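Local atomic coordinates of ectoine dioxygenase (Sphingopyxis alaskensis, PDB entry 4MHR), a protein that catalyses the iron- and 2-oxoglutarate-dependent hydroxylation of L-ectoine to 5-hydroxyectoine, a compatible solute that protects cells against osmotic stress. Residues L76-V89 / I97-M110. Numbering follows the deposited sequence.
Sequences LLADPAALDADTIV and IRSIFEIHAQSPVM
A beta hairpin at one border of the main antiparallel sheet of the cupin fold pairs I88 and V89 with I100 and S99, strand 88-90 being outermost. V89 N gives a nearly straight bond to S99 O (2.7 Å), and F101 N reaches T87 O (3.0 Å). At V89 the ladder is interrupted by a classic beta bulge, R98 and S99 both facing it: V89 O accepts from R98 N (2.7 Å) and S99 N (3.1 Å).

The beta-branched I88 and I100 suit the strands and lie side by side on one face, where the end of helix 63-78 and the loop after it cover them. There I100 CD1 meets L77 CD2 and L83 CD1, each at 3.9 Å, while I97 CD1 presses on the ring carbon P80 CB at 3.5 Å. On the other face V89 CG2 touches the edge of the ring of F101, a residue whose side chain comes close to the ectoine-binding Q135; S99 OG there bonds to R137.

T87 joins turn to strand. With OG1 set between its backbone N and carbonyl carbon (chi1 68°), the hydroxyl donates to D84 O, which T87 N also reaches, and faces the amide of Q106. A valine here would probably cost D84 O its hydroxyl donor and take a polar neighbour from the Q106 amide. Aspartate suits position 84 because its short carboxylate can take the N-H two residues on: in this overlapping Asx turn OD1 accepts from D86 N at 2.7 Å.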
ATOM      1  N   LEU A  76      -3.310  17.980   8.847  1.00 45.42           N
ATOM      2  CA  LEU A  76      -4.368  17.499   7.957  1.00 43.79           C
ATOM      3  C   LEU A  76      -5.495  16.818   8.741  1.00 45.32           C
ATOM      4  O   LEU A  76      -6.671  16.987   8.426  1.00 44.85           O
ATOM      5  CB  LEU A  76      -3.801  16.559   6.897  1.00 46.58           C
ATOM      6  CG  LEU A  76      -2.900  17.234   5.839  1.00 47.31           C
ATOM      7  CD1 LEU A  76      -1.939  16.242   5.196  1.00 51.35           C
ATOM      8  CD2 LEU A  76      -3.722  17.894   4.758  1.00 51.97           C
ATOM      9  N   LEU A  77      -5.116  16.018   9.739  1.00 37.94           N
ATOM     10  CA  LEU A  77      -6.068  15.241  10.486  1.00 40.43           C
ATOM     11  C   LEU A  77      -6.877  16.170  11.417  1.00 46.32           C
ATOM     12  O   LEU A  77      -8.071  15.964  11.601  1.00 44.08           O
ATOM     13  CB  LEU A  77      -5.384  14.147  11.312  1.00 38.63           C
ATOM     14  CG  LEU A  77      -4.783  13.041  10.440  1.00 39.95           C
ATOM     15  CD1 LEU A  77      -3.900  12.112  11.243  1.00 42.13           C
ATOM     16  CD2 LEU A  77      -5.890  12.285   9.710  1.00 41.47           C
ATOM     17  N   ALA A  78      -6.214  17.198  11.950  1.00 40.20           N
ATOM     18  CA  ALA A  78      -6.810  18.059  12.970  1.00 47.69           C
ATOM     19  C   ALA A  78      -7.686  19.097  12.276  1.00 51.32           C
ATOM     20  O   ALA A  78      -8.641  19.641  12.877  1.00 53.67           O
ATOM     21  CB  ALA A  78      -5.697  18.742  13.799  1.00 42.06           C
ATOM     22  N   ASP A  79      -7.385  19.355  11.005  1.00 48.90           N
ATOM     23  CA  ASP A  79      -8.043  20.472  10.286  1.00 52.96           C
ATOM     24  C   ASP A  79      -8.382  20.187   8.846  1.00 46.82           C
ATOM     25  O   ASP A  79      -7.765  20.739   7.938  1.00 46.37           O
ATOM     26  CB  ASP A  79      -7.214  21.761  10.275  1.00 45.76           C
ATOM     27  CG  ASP A  79      -7.939  22.896   9.496  1.00 51.22           C
ATOM     28  OD1 ASP A  79      -9.202  22.778   9.338  1.00 41.61           O
ATOM     29  OD2 ASP A  79      -7.258  23.877   9.049  1.00 42.66           O
ATOM     30  N   PRO A  80      -9.406  19.415   8.653  1.00 50.59           N
ATOM     31  CA  PRO A  80      -9.732  18.882   7.356  1.00 61.52           C
ATOM     32  C   PRO A  80     -10.456  19.832   6.407  1.00 62.86           C
ATOM     33  O   PRO A  80     -10.940  19.367   5.361  1.00 56.61           O
ATOM     34  CB  PRO A  80     -10.671  17.710   7.711  1.00 59.28           C
ATOM     35  CG  PRO A  80     -11.325  18.142   8.967  1.00 57.52           C
ATOM     36  CD  PRO A  80     -10.230  18.829   9.728  1.00 54.97           C
ATOM     37  N   ALA A  81     -10.537  21.130   6.727  1.00 58.37           N
ATOM     38  CA  ALA A  81     -11.632  21.937   6.173  1.00 58.79           C
ATOM     39  C   ALA A  81     -11.355  22.324   4.749  1.00 56.05           C
ATOM     40  O   ALA A  81     -12.288  22.489   3.959  1.00 56.96           O
ATOM     41  CB  ALA A  81     -11.919  23.175   7.030  1.00 66.00           C
ATOM     42  N   ALA A  82     -10.076  22.445   4.400  1.00 58.96           N
ATOM     43  CA  ALA A  82      -9.693  22.736   2.999  1.00 55.65           C
ATOM     44  C   ALA A  82      -9.829  21.517   2.089  1.00 57.19           C
ATOM     45  O   ALA A  82      -9.808  21.641   0.857  1.00 64.12           O
ATOM     46  CB  ALA A  82      -8.279  23.290   2.922  1.00 54.96           C
ATOM     47  N   LEU A  83      -9.994  20.339   2.670  1.00 46.30           N
ATOM     48  CA  LEU A  83      -9.983  19.117   1.850  1.00 47.44           C
ATOM     49  C   LEU A  83     -11.336  18.884   1.194  1.00 44.95           C
ATOM     50  O   LEU A  83     -12.353  19.353   1.686  1.00 43.01           O
ATOM     51  CB  LEU A  83      -9.616  17.901   2.727  1.00 45.19           C
ATOM     52  CG  LEU A  83      -8.264  18.121   3.428  1.00 47.10           C
ATOM     53  CD1 LEU A  83      -8.038  17.111   4.530  1.00 50.29           C
ATOM     54  CD2 LEU A  83      -7.121  18.079   2.409  1.00 50.07           C
ATOM     55  N   ASP A  84     -11.354  18.133   0.106  1.00 44.26           N
ATOM     56  CA  ASP A  84     -12.585  17.623  -0.453  1.00 45.39           C
ATOM     57  C   ASP A  84     -13.248  16.628   0.506  1.00 50.40           C
ATOM     58  O   ASP A  84     -12.659  15.593   0.856  1.00 43.72           O
ATOM     59  CB  ASP A  84     -12.264  17.000  -1.798  1.00 47.41           C
ATOM     60  CG  ASP A  84     -13.460  16.494  -2.502  1.00 53.84           C
ATOM     61  OD1 ASP A  84     -14.456  16.056  -1.847  1.00 52.58           O
ATOM     62  OD2 ASP A  84     -13.416  16.559  -3.742  1.00 59.80           O
ATOM     63  N   ALA A  85     -14.496  16.916   0.909  1.00 45.48           N
ATOM     64  CA  ALA A  85     -15.256  16.069   1.833  1.00 45.42           C
ATOM     65  C   ALA A  85     -15.440  14.655   1.356  1.00 44.39           C
ATOM     66  O   ALA A  85     -15.586  13.744   2.185  1.00 44.71           O
ATOM     67  CB  ALA A  85     -16.655  16.661   2.117  1.00 50.97           C
ATOM     68  N   ASP A  86     -15.473  14.461   0.039  1.00 40.77           N
ATOM     69  CA  ASP A  86     -15.714  13.143  -0.502  1.00 46.42           C
ATOM     70  C   ASP A  86     -14.503  12.269  -0.230  1.00 45.61           C
ATOM     71  O   ASP A  86     -14.618  11.072  -0.360  1.00 39.23           O
ATOM     72  CB  ASP A  86     -15.925  13.153  -2.018  1.00 51.64           C
ATOM     73  CG  ASP A  86     -17.141  13.948  -2.427  1.00 60.95           C
ATOM     74  OD1 ASP A  86     -18.059  14.124  -1.594  1.00 64.95           O
ATOM     75  OD2 ASP A  86     -17.168  14.396  -3.581  1.00 73.68           O
ATOM     76  N   THR A  87     -13.355  12.865   0.093  1.00 37.11           N
ATOM     77  CA  THR A  87     -12.125  12.041   0.283  1.00 38.75           C
ATOM     78  C   THR A  87     -11.957  11.543   1.748  1.00 41.16           C
ATOM     79  O   THR A  87     -11.016  10.794   2.072  1.00 35.58           O
ATOM     80  CB  THR A  87     -10.877  12.767  -0.173  1.00 31.78           C
ATOM     81  OG1 THR A  87     -10.580  13.880   0.687  1.00 28.22           O
ATOM     82  CG2 THR A  87     -10.972  13.233  -1.680  1.00 33.92           C
ATOM     83  N   ILE A  88     -12.879  11.940   2.631  1.00 37.97           N
ATOM     84  CA  ILE A  88     -12.660  11.715   4.084  1.00 37.67           C
ATOM     85  C   ILE A  88     -13.439  10.518   4.490  1.00 36.74           C
ATOM     86  O   ILE A  88     -14.623  10.418   4.120  1.00 39.14           O
ATOM     87  CB  ILE A  88     -13.110  12.947   4.893  1.00 42.19           C
ATOM     88  CG1 ILE A  88     -12.510  14.213   4.283  1.00 42.86           C
ATOM     89  CG2 ILE A  88     -12.883  12.761   6.391  1.00 39.46           C
ATOM     90  CD1 ILE A  88     -11.269  14.697   4.919  1.00 49.58           C
ATOM     91  N   VAL A  89     -12.792   9.568   5.179  1.00 32.69           N
ATOM     92  CA  VAL A  89     -13.470   8.428   5.764  1.00 33.78           C
ATOM     93  C   VAL A  89     -13.418   8.578   7.280  1.00 36.83           C
ATOM     94  O   VAL A  89     -12.328   8.788   7.900  1.00 32.29           O
ATOM     95  CB  VAL A  89     -12.851   7.081   5.337  1.00 41.05           C
ATOM     96  CG1 VAL A  89     -13.565   5.888   6.019  1.00 39.97           C
ATOM     97  CG2 VAL A  89     -12.906   6.959   3.820  1.00 44.54           C
ATOM     98  N   ILE A  97     -12.070  11.427  12.016  1.00 33.54           N
ATOM     99  CA  ILE A  97     -11.391  11.026  10.761  1.00 35.66           C
ATOM    100  C   ILE A  97     -10.575   9.727  10.986  1.00 34.61           C
ATOM    101  O   ILE A  97      -9.966   9.532  12.042  1.00 37.56           O
ATOM    102  CB  ILE A  97     -10.545  12.164  10.184  1.00 39.43           C
ATOM    103  CG1 ILE A  97     -11.463  13.286   9.716  1.00 46.34           C
ATOM    104  CG2 ILE A  97      -9.760  11.755   8.940  1.00 39.93           C
ATOM    105  CD1 ILE A  97     -10.749  14.540   9.286  1.00 53.98           C
ATOM    106  N   ARG A  98     -10.717   8.786  10.066  1.00 33.96           N
ATOM    107  CA  ARG A  98      -9.874   7.586  10.042  1.00 36.67           C
ATOM    108  C   ARG A  98      -8.908   7.552   8.832  1.00 38.86           C
ATOM    109  O   ARG A  98      -7.728   7.206   9.014  1.00 39.69           O
ATOM    110  CB  ARG A  98     -10.687   6.338  10.107  1.00 38.28           C
ATOM    111  CG  ARG A  98     -11.396   6.138  11.473  1.00 40.97           C
ATOM    112  CD  ARG A  98     -10.464   5.763  12.656  1.00 46.92           C
ATOM    113  NE  ARG A  98     -11.148   5.942  13.957  1.00 45.22           N
ATOM    114  CZ  ARG A  98     -11.075   7.066  14.679  1.00 42.73           C
ATOM    115  NH1 ARG A  98     -10.383   8.092  14.235  1.00 43.44           N
ATOM    116  NH2 ARG A  98     -11.719   7.178  15.831  1.00 47.28           N
ATOM    117  N   SER A  99      -9.399   7.913   7.639  1.00 33.61           N
ATOM    118  CA  SER A  99      -8.581   8.082   6.400  1.00 35.79           C
ATOM    119  C   SER A  99      -8.957   9.319   5.549  1.00 38.35           C
ATOM    120  O   SER A  99     -10.143   9.670   5.409  1.00 36.65           O
ATOM    121  CB  SER A  99      -8.724   6.901   5.451  1.00 34.93           C
ATOM    122  OG  SER A  99      -8.505   5.689   6.093  1.00 41.36           O
ATOM    123  N   ILE A 100      -7.924   9.923   4.982  1.00 29.95           N
ATOM    124  CA  ILE A 100      -8.006  10.918   3.919  1.00 33.14           C
ATOM    125  C   ILE A 100      -7.346  10.376   2.607  1.00 33.75           C
ATOM    126  O   ILE A 100      -6.132  10.105   2.587  1.00 32.52           O
ATOM    127  CB  ILE A 100      -7.305  12.195   4.326  1.00 28.67           C
ATOM    128  CG1 ILE A 100      -7.802  12.756   5.671  1.00 33.65           C
ATOM    129  CG2 ILE A 100      -7.481  13.289   3.259  1.00 32.16           C
ATOM    130  CD1 ILE A 100      -6.902  13.851   6.242  1.00 31.56           C
ATOM    131  N   PHE A 101      -8.162  10.138   1.590  1.00 32.85           N
ATOM    132  CA  PHE A 101      -7.712   9.661   0.252  1.00 33.11           C
ATOM    133  C   PHE A 101      -7.215  10.827  -0.573  1.00 33.15           C
ATOM    134  O   PHE A 101      -7.516  11.982  -0.254  1.00 30.86           O
ATOM    135  CB  PHE A 101      -8.856   8.958  -0.481  1.00 33.56           C
ATOM    136  CG  PHE A 101      -9.134   7.565   0.017  1.00 37.30           C
ATOM    137  CD1 PHE A 101      -8.464   6.477  -0.517  1.00 35.81           C
ATOM    138  CD2 PHE A 101     -10.049   7.336   1.047  1.00 40.53           C
ATOM    139  CE1 PHE A 101      -8.718   5.200  -0.080  1.00 42.68           C
ATOM    140  CE2 PHE A 101     -10.286   6.048   1.511  1.00 43.00           C
ATOM    141  CZ  PHE A 101      -9.626   4.973   0.941  1.00 44.34           C
ATOM    142  N   GLU A 102      -6.406  10.549  -1.579  1.00 31.95           N
ATOM    143  CA  GLU A 102      -5.889  11.579  -2.488  1.00 32.33           C
ATOM    144  C   GLU A 102      -4.998  12.579  -1.806  1.00 35.33           C
ATOM    145  O   GLU A 102      -4.885  13.768  -2.219  1.00 37.66           O
ATOM    146  CB  GLU A 102      -7.048  12.284  -3.225  1.00 30.71           C
ATOM    147  CG  GLU A 102      -7.757  11.410  -4.224  1.00 37.70           C
ATOM    148  CD  GLU A 102      -6.848  11.229  -5.451  1.00 48.94           C
ATOM    149  OE1 GLU A 102      -6.572  12.244  -6.127  1.00 53.41           O
ATOM    150  OE2 GLU A 102      -6.338  10.105  -5.696  1.00 51.40           O
ATOM    151  N   ILE A 103      -4.300  12.151  -0.770  1.00 31.21           N
ATOM    152  CA  ILE A 103      -3.402  13.095  -0.121  1.00 36.40           C
ATOM    153  C   ILE A 103      -2.286  13.622  -0.995  1.00 35.84           C
ATOM    154  O   ILE A 103      -1.765  14.718  -0.760  1.00 36.32           O
ATOM    155  CB  ILE A 103      -2.721  12.589   1.151  1.00 39.02           C
ATOM    156  CG1 ILE A 103      -2.049  11.228   0.935  1.00 34.71           C
ATOM    157  CG2 ILE A 103      -3.691  12.547   2.284  1.00 39.20           C
ATOM    158  CD1 ILE A 103      -1.203  10.836   2.135  1.00 39.55           C
ATOM    159  N   HIS A 104      -1.886  12.829  -1.964  1.00 32.77           N
ATOM    160  CA  HIS A 104      -0.839  13.245  -2.845  1.00 35.66           C
ATOM    161  C   HIS A 104      -1.338  14.391  -3.744  1.00 41.42           C
ATOM    162  O   HIS A 104      -0.531  15.129  -4.256  1.00 43.78           O
ATOM    163  CB  HIS A 104      -0.350  12.057  -3.696  1.00 29.77           C
ATOM    164  CG  HIS A 104      -1.330  11.643  -4.748  1.00 30.25           C
ATOM    165  ND1 HIS A 104      -2.527  11.034  -4.462  1.00 33.96           N
ATOM    166  CD2 HIS A 104      -1.312  11.807  -6.091  1.00 31.85           C
ATOM    167  CE1 HIS A 104      -3.187  10.799  -5.579  1.00 31.24           C
ATOM    168  NE2 HIS A 104      -2.463  11.248  -6.580  1.00 36.29           N
ATOM    169  N   ALA A 105      -2.660  14.499  -3.937  1.00 40.34           N
ATOM    170  CA  ALA A 105      -3.234  15.557  -4.778  1.00 41.77           C
ATOM    171  C   ALA A 105      -3.630  16.784  -3.939  1.00 47.53           C
ATOM    172  O   ALA A 105      -3.548  17.862  -4.442  1.00 48.99           O
ATOM    173  CB  ALA A 105      -4.419  15.051  -5.571  1.00 38.48           C
ATOM    174  N   GLN A 106      -3.941  16.623  -2.648  1.00 40.53           N
ATOM    175  CA  GLN A 106      -4.475  17.701  -1.823  1.00 37.00           C
ATOM    176  C   GLN A 106      -3.465  18.361  -0.926  1.00 37.99           C
ATOM    177  O   GLN A 106      -3.737  19.410  -0.394  1.00 43.95           O
ATOM    178  CB  GLN A 106      -5.571  17.131  -0.945  1.00 37.13           C
ATOM    179  CG  GLN A 106      -6.716  16.497  -1.721  1.00 32.10           C
ATOM    180  CD  GLN A 106      -7.863  16.091  -0.829  1.00 41.11           C
ATOM    181  OE1 GLN A 106      -7.924  14.964  -0.262  1.00 40.07           O
ATOM    182  NE2 GLN A 106      -8.808  16.981  -0.696  1.00 39.47           N
ATOM    183  N   SER A 107      -2.298  17.738  -0.709  1.00 36.93           N
ATOM    184  CA  SER A 107      -1.312  18.215   0.249  1.00 34.50           C
ATOM    185  C   SER A 107       0.043  18.322  -0.491  1.00 42.70           C
ATOM    186  O   SER A 107       0.519  17.319  -1.030  1.00 39.34           O
ATOM    187  CB  SER A 107      -1.145  17.218   1.406  1.00 35.96           C
ATOM    188  OG  SER A 107       0.001  17.549   2.192  1.00 36.97           O
ATOM    189  N   PRO A 108       0.618  19.540  -0.571  1.00 40.63           N
ATOM    190  CA  PRO A 108       1.896  19.765  -1.205  1.00 40.04           C
ATOM    191  C   PRO A 108       3.031  18.961  -0.557  1.00 34.27           C
ATOM    192  O   PRO A 108       3.934  18.522  -1.252  1.00 34.01           O
ATOM    193  CB  PRO A 108       2.120  21.295  -1.025  1.00 41.48           C
ATOM    194  CG  PRO A 108       0.741  21.871  -1.045  1.00 46.02           C
ATOM    195  CD  PRO A 108      -0.143  20.801  -0.402  1.00 46.91           C
ATOM    196  N   VAL A 109       3.020  18.816   0.755  1.00 31.61           N
ATOM    197  CA  VAL A 109       4.011  17.981   1.436  1.00 32.60           C
ATOM    198  C   VAL A 109       3.905  16.498   0.990  1.00 34.40           C
ATOM    199  O   VAL A 109       4.924  15.876   0.684  1.00 32.33           O
ATOM    200  CB  VAL A 109       3.797  18.063   2.951  1.00 35.31           C
ATOM    201  CG1 VAL A 109       4.692  17.093   3.702  1.00 39.87           C
ATOM    202  CG2 VAL A 109       4.031  19.493   3.473  1.00 40.81           C
ATOM    203  N   MET A 110       2.678  15.949   0.985  1.00 30.78           N
ATOM    204  CA  MET A 110       2.439  14.551   0.575  1.00 34.50           C
ATOM    205  C   MET A 110       2.649  14.333  -0.906  1.00 34.53           C
ATOM    206  O   MET A 110       3.156  13.274  -1.290  1.00 31.12           O
ATOM    207  CB  MET A 110       1.089  14.033   1.012  1.00 31.33           C
ATOM    208  CG  MET A 110       0.877  14.147   2.502  1.00 34.25           C
ATOM    209  SD  MET A 110       2.143  13.345   3.537  1.00 37.64           S
ATOM    210  CE  MET A 110       1.712  13.877   5.178  1.00 40.42           C
TER